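Local coordinates for acetolactate synthase isozyme 1 large subunit (PDB 6LPI), which belongs to the thiamine diphosphate enzyme family and binds thiamine diphosphate, a magnesium ion and flavin-adenine dinucleotide, at residues Ala211-Val215 / Trp346-Val350; Leu261-Gly265 / Val546-Val550. All blocks are in the same frame, centred on the assembly; numbering follows the deposited sequence.

Interaction 1: residues Ala211-Val215 / Trp346-Val350; sequences AKRPV and WHQLV
Trp-346 lays one face of its indole against the side chain of Arg-213. The CB of Arg-213 stands 3.5 Å from the centroid of the six-membered ring of Trp-346, almost on the ring normal, a CH-pi contact. From there the arginine chain follows the ring outward, CG above CE3 and then CD at 3.5 Å from CE3 of Trp-346. The guanidinium does not stack: its plane is turned 62° from the indole plane, with CZ3 of Trp-346 near its edge, and its NE is hydrogen-bonded to the carbonyl of Glu-275. On the opposite face of the indole lies CG2 of Val-350, one helical turn on, so the ring is sandwiched between an arginine methylene and its own helix. The contact joins helix 344-354 to strand 214-218 and the loop leading into it, in the six-stranded parallel sheet of the Rossmann-like central domain. The indole reaches across because CG of Trp-346 is anti to the backbone N (chi1 170°). Its NE1 gives a hydrogen bond of 2.8 Å to O of Pro-214; the bond is bent, with an N-H...O angle of 147°, and the oxygen sits somewhat out of the indole plane. That bond helps set the ring's rotation and satisfies the indole N-H of a buried residue. Beside it, CD of Pro-214 packs 3.7 Å from CD1 of Trp-346. Farther along the rim, CG1 of Val-215 meets CZ2 of Trp-346 at 3.6 Å, near the ring plane. Toward the surface, CD2 of Leu-349 touches CD of Arg-213 at 3.8 Å and also borders the indole edge. Ile-272 of helix 267-273 packs on both Trp-346 and Val-350.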
# COMPACT_ATOMS: atom_id res chain seq x y z
N ALA B 211 27.72 4.99 16.45
CA ALA B 211 27.23 6.17 15.76
C ALA B 211 27.01 7.32 16.74
O ALA B 211 26.50 7.11 17.85
CB ALA B 211 25.94 5.84 15.02
N LYS B 212 27.43 8.53 16.36
CA LYS B 212 27.21 9.69 17.23
C LYS B 212 25.75 10.15 17.19
O LYS B 212 25.19 10.50 18.23
CB LYS B 212 28.10 10.88 16.84
CG LYS B 212 29.58 10.60 16.45
CD LYS B 212 30.36 11.87 15.91
CE LYS B 212 30.39 12.00 14.34
NZ LYS B 212 31.30 13.09 13.76
N ARG B 213 25.11 10.11 16.02
CA ARG B 213 23.79 10.73 15.83
C ARG B 213 22.90 9.86 14.95
O ARG B 213 22.56 10.23 13.82
CB ARG B 213 23.92 12.14 15.25
CG ARG B 213 24.86 13.07 16.00
CD ARG B 213 24.75 14.51 15.52
NE ARG B 213 25.23 14.68 14.15
CZ ARG B 213 26.51 14.84 13.82
NH1 ARG B 213 27.44 14.86 14.76
NH2 ARG B 213 26.85 14.98 12.54
N PRO B 214 22.47 8.71 15.44
CA PRO B 214 21.62 7.85 14.62
C PRO B 214 20.16 8.25 14.70
O PRO B 214 19.67 8.80 15.69
CB PRO B 214 21.83 6.46 15.25
CG PRO B 214 21.99 6.78 16.71
CD PRO B 214 22.69 8.14 16.78
N VAL B 215 19.45 7.95 13.61
CA VAL B 215 18.00 8.06 13.58
C VAL B 215 17.46 6.77 13.01
O VAL B 215 18.11 6.12 12.17
CB VAL B 215 17.47 9.27 12.76
CG1 VAL B 215 18.28 10.52 13.03
CG2 VAL B 215 17.38 8.92 11.31
N TRP B 346 23.18 13.92 21.84
CA TRP B 346 22.41 13.91 20.61
C TRP B 346 20.97 14.29 20.91
O TRP B 346 20.38 15.10 20.18
CB TRP B 346 22.55 12.53 19.95
CG TRP B 346 21.67 12.11 18.77
CD1 TRP B 346 21.05 10.90 18.61
CD2 TRP B 346 21.34 12.87 17.59
NE1 TRP B 346 20.39 10.85 17.41
CE2 TRP B 346 20.54 12.05 16.77
CE3 TRP B 346 21.64 14.17 17.15
CZ2 TRP B 346 20.03 12.47 15.54
CZ3 TRP B 346 21.14 14.58 15.94
CH2 TRP B 346 20.34 13.74 15.14
N HIS B 347 20.44 13.86 22.05
CA HIS B 347 19.09 14.27 22.41
C HIS B 347 19.03 15.76 22.69
O HIS B 347 18.06 16.41 22.29
CB HIS B 347 18.55 13.47 23.59
CG HIS B 347 18.00 12.14 23.19
ND1 HIS B 347 18.41 10.96 23.77
CD2 HIS B 347 17.12 11.81 22.22
CE1 HIS B 347 17.78 9.95 23.19
NE2 HIS B 347 17.00 10.44 22.24
N GLN B 348 20.03 16.33 23.37
CA GLN B 348 20.01 17.79 23.55
C GLN B 348 19.98 18.49 22.20
O GLN B 348 19.36 19.55 22.07
CB GLN B 348 21.19 18.33 24.35
CG GLN B 348 21.85 17.43 25.34
CD GLN B 348 23.13 18.06 25.89
OE1 GLN B 348 23.41 19.25 25.66
NE2 GLN B 348 23.92 17.27 26.61
N LEU B 349 20.64 17.91 21.20
CA LEU B 349 20.63 18.52 19.89
C LEU B 349 19.26 18.39 19.24
O LEU B 349 18.76 19.35 18.63
CB LEU B 349 21.73 17.90 19.03
CG LEU B 349 21.79 18.23 17.54
CD1 LEU B 349 21.71 19.75 17.29
CD2 LEU B 349 23.10 17.65 16.97
N VAL B 350 18.63 17.23 19.41
CA VAL B 350 17.28 17.06 18.87
C VAL B 350 16.35 18.10 19.47
O VAL B 350 15.68 18.86 18.76
CB VAL B 350 16.76 15.63 19.14
CG1 VAL B 350 15.34 15.44 18.57
CG2 VAL B 350 17.71 14.58 18.60

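Interaction 2: residues Leu261-Gly265 / Val546-Val550; sequences LGMHG and VYPMV. With FAD (flavin-adenine dinucleotide), chain I.
His-264, Met-263 and Val-550 carry most of this contact, in which a type I beta turn from Gly-262 to Gly-265, leading out of the central domain's sheet, meets the C-terminal tail of the chain. The carbonyl O of Met-263 accepts a 2.8 Å hydrogen bond from the backbone N of Val-550. CG2 of Val-550 lies over the same turn, near the O atoms of Met-263 and Gly-262. The imidazole of His-264 is directed into the tail. Its CD2 edge faces O of Pro-548 at 3.3 Å, and the CA of His-264 makes a C-H...O contact with that same oxygen. The side chains of Val-546 and His-264 cross at about a right angle, bringing CG1 of Val-546 obliquely up to CD2 of His-264, while the Met-549 side chain runs alongside His-264, pointing the same way, with its CG 3.7 Å from NE2 of His-264. The peptide bond before Pro-548 is cis, and the proline's CG rests 3.3 Å from O of Gly-265. Gln-400 of helix 393-401 ties the two segments together again, its NE2 bonding to the carbonyls of His-264 and Tyr-547. The other side of the turn holds the flavin. O of Leu-261 accepts the hydrogen of FAD N3, and the backbone N of His-264 donates to FAD O4 at 2.9 Å and nearly straight (171°). Met-263 bends at chi2 and chi3, which brings its CE to 3.7 Å from C6 of FAD.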
# COMPACT_ATOMS: atom_id res chain seq x y z
N LEU B 261 8.46 12.45 8.77
CA LEU B 261 9.40 13.21 7.96
C LEU B 261 8.84 13.49 6.56
O LEU B 261 7.85 12.90 6.12
CB LEU B 261 10.71 12.45 7.87
CG LEU B 261 10.74 11.40 6.76
CD1 LEU B 261 12.15 10.86 6.60
CD2 LEU B 261 9.77 10.29 7.09
N GLY B 262 9.48 14.42 5.86
CA GLY B 262 9.20 14.53 4.44
C GLY B 262 8.42 15.74 3.97
O GLY B 262 8.47 16.81 4.57
N MET B 263 7.65 15.54 2.90
CA MET B 263 7.10 16.65 2.11
C MET B 263 6.29 17.58 2.98
O MET B 263 6.39 18.81 2.85
CB MET B 263 6.23 16.10 0.98
CG MET B 263 5.14 17.03 0.48
SD MET B 263 4.77 16.84 -1.30
CE MET B 263 3.99 15.26 -1.41
N HIS B 264 5.44 17.02 3.82
CA HIS B 264 4.65 17.75 4.79
C HIS B 264 4.98 17.32 6.21
O HIS B 264 4.15 17.47 7.12
CB HIS B 264 3.17 17.54 4.49
CG HIS B 264 2.70 18.23 3.25
ND1 HIS B 264 2.28 17.54 2.13
CD2 HIS B 264 2.50 19.55 2.97
CE1 HIS B 264 1.90 18.40 1.20
NE2 HIS B 264 2.02 19.62 1.69
N GLY B 265 6.17 16.77 6.44
CA GLY B 265 6.51 16.36 7.77
C GLY B 265 6.77 17.56 8.67
O GLY B 265 6.52 18.72 8.32
N VAL B 546 -1.46 23.51 4.22
CA VAL B 546 -0.74 22.45 4.93
C VAL B 546 0.71 22.88 4.96
O VAL B 546 1.38 22.93 3.92
CB VAL B 546 -0.92 21.08 4.28
CG1 VAL B 546 -0.31 20.02 5.16
CG2 VAL B 546 -2.39 20.78 4.09
N TYR B 547 1.19 23.24 6.14
CA TYR B 547 2.57 23.65 6.32
C TYR B 547 3.25 22.78 7.38
O TYR B 547 2.60 22.31 8.32
CB TYR B 547 2.67 25.13 6.72
CG TYR B 547 2.42 26.11 5.59
CD1 TYR B 547 2.96 25.90 4.32
CD2 TYR B 547 1.64 27.26 5.79
CE1 TYR B 547 2.73 26.80 3.28
CE2 TYR B 547 1.42 28.17 4.75
CZ TYR B 547 1.96 27.93 3.50
OH TYR B 547 1.72 28.84 2.49
N PRO B 548 4.55 22.53 7.24
CA PRO B 548 5.33 23.00 6.09
C PRO B 548 5.15 22.13 4.84
O PRO B 548 4.65 21.01 4.93
CB PRO B 548 6.77 22.96 6.60
CG PRO B 548 6.77 21.94 7.68
CD PRO B 548 5.38 21.88 8.26
N MET B 549 5.50 22.69 3.69
CA MET B 549 5.50 21.99 2.42
C MET B 549 6.89 22.00 1.80
O MET B 549 7.60 23.01 1.84
CB MET B 549 4.49 22.62 1.46
CG MET B 549 4.45 21.95 0.10
SD MET B 549 3.45 22.83 -1.10
CE MET B 549 2.30 21.56 -1.62
N VAL B 550 7.30 20.86 1.24
CA VAL B 550 8.52 20.78 0.42
C VAL B 550 8.11 20.88 -1.03
O VAL B 550 7.39 19.99 -1.53
CB VAL B 550 9.31 19.49 0.69
CG1 VAL B 550 10.60 19.51 -0.10
CG2 VAL B 550 9.61 19.32 2.17
PA FAD I . 5.69 1.50 1.86
O1A FAD I . 4.60 1.63 2.85
O2A FAD I . 5.29 1.19 0.44
O5B FAD I . 6.58 0.38 2.51
C5B FAD I . 6.78 -0.90 1.87
C4B FAD I . 8.24 -1.25 2.04
O4B FAD I . 8.42 -2.11 3.19
C3B FAD I . 8.84 -2.02 0.86
O3B FAD I . 10.18 -1.59 0.68
C2B FAD I . 8.68 -3.47 1.32
O2B FAD I . 9.54 -4.39 0.68
C1B FAD I . 9.06 -3.30 2.79
N9A FAD I . 8.64 -4.38 3.67
C8A FAD I . 7.39 -4.90 3.82
N7A FAD I . 7.31 -5.86 4.72
C5A FAD I . 8.61 -5.99 5.18
C6A FAD I . 9.21 -6.84 6.13
N6A FAD I . 8.54 -7.77 6.82
N1A FAD I . 10.54 -6.71 6.34
C2A FAD I . 11.22 -5.79 5.64
N3A FAD I . 10.76 -4.93 4.73
C4A FAD I . 9.45 -5.08 4.54
N1 FAD I . 5.11 10.12 2.88
C2 FAD I . 6.06 10.60 3.74
O2 FAD I . 6.88 9.86 4.26
N3 FAD I . 6.08 11.95 4.05
C4 FAD I . 5.22 12.91 3.57
O4 FAD I . 5.34 14.08 3.92
C4X FAD I . 4.22 12.39 2.65
N5 FAD I . 3.35 13.23 2.13
C5X FAD I . 2.39 12.71 1.27
C6 FAD I . 1.44 13.58 0.72
C7 FAD I . 0.45 13.11 -0.14
C7M FAD I . -0.54 14.07 -0.74
C8 FAD I . 0.41 11.74 -0.47
C8M FAD I . -0.64 11.20 -1.41
C9 FAD I . 1.35 10.87 0.08
C9A FAD I . 2.34 11.35 0.93
N10 FAD I . 3.31 10.49 1.51
C10 FAD I . 4.26 10.97 2.37
C1' FAD I . 3.31 9.06 1.21
C2' FAD I . 4.31 8.69 0.13
O2' FAD I . 3.75 8.90 -1.16
C3' FAD I . 4.67 7.20 0.27
O3' FAD I . 3.48 6.42 0.19
C4' FAD I . 5.41 6.85 1.55
O4' FAD I . 6.30 7.90 1.88
C5' FAD I . 6.18 5.55 1.43
O5' FAD I . 6.46 5.05 2.74
P FAD I . 7.18 3.68 2.93
O1P FAD I . 8.67 3.87 2.61
O2P FAD I . 6.85 3.17 4.14
O3P FAD I . 6.54 2.84 1.79

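How the interactions relate
Both contacts involve the central domain, but at different depths and by different means. Interaction 1 lies about 30 Å from the chain's centre, is partly buried, and joins a helix to a sheet strand largely through one aromatic side chain. Interaction 2 is buried, about 19 Å from that centre, and unites two irregular segments through a backbone hydrogen bond, C-H...O contacts and the packing of an imidazole against aliphatic side chains, with FAD touching one of them. Helix 267-273, which follows 261-265 in sequence, connects the two: it packs on Trp-346, Val-350 and Val-215 in interaction 1, and on Leu-261 and Pro-548 in interaction 2. Their nearest atoms are about 7 Å apart, without touching.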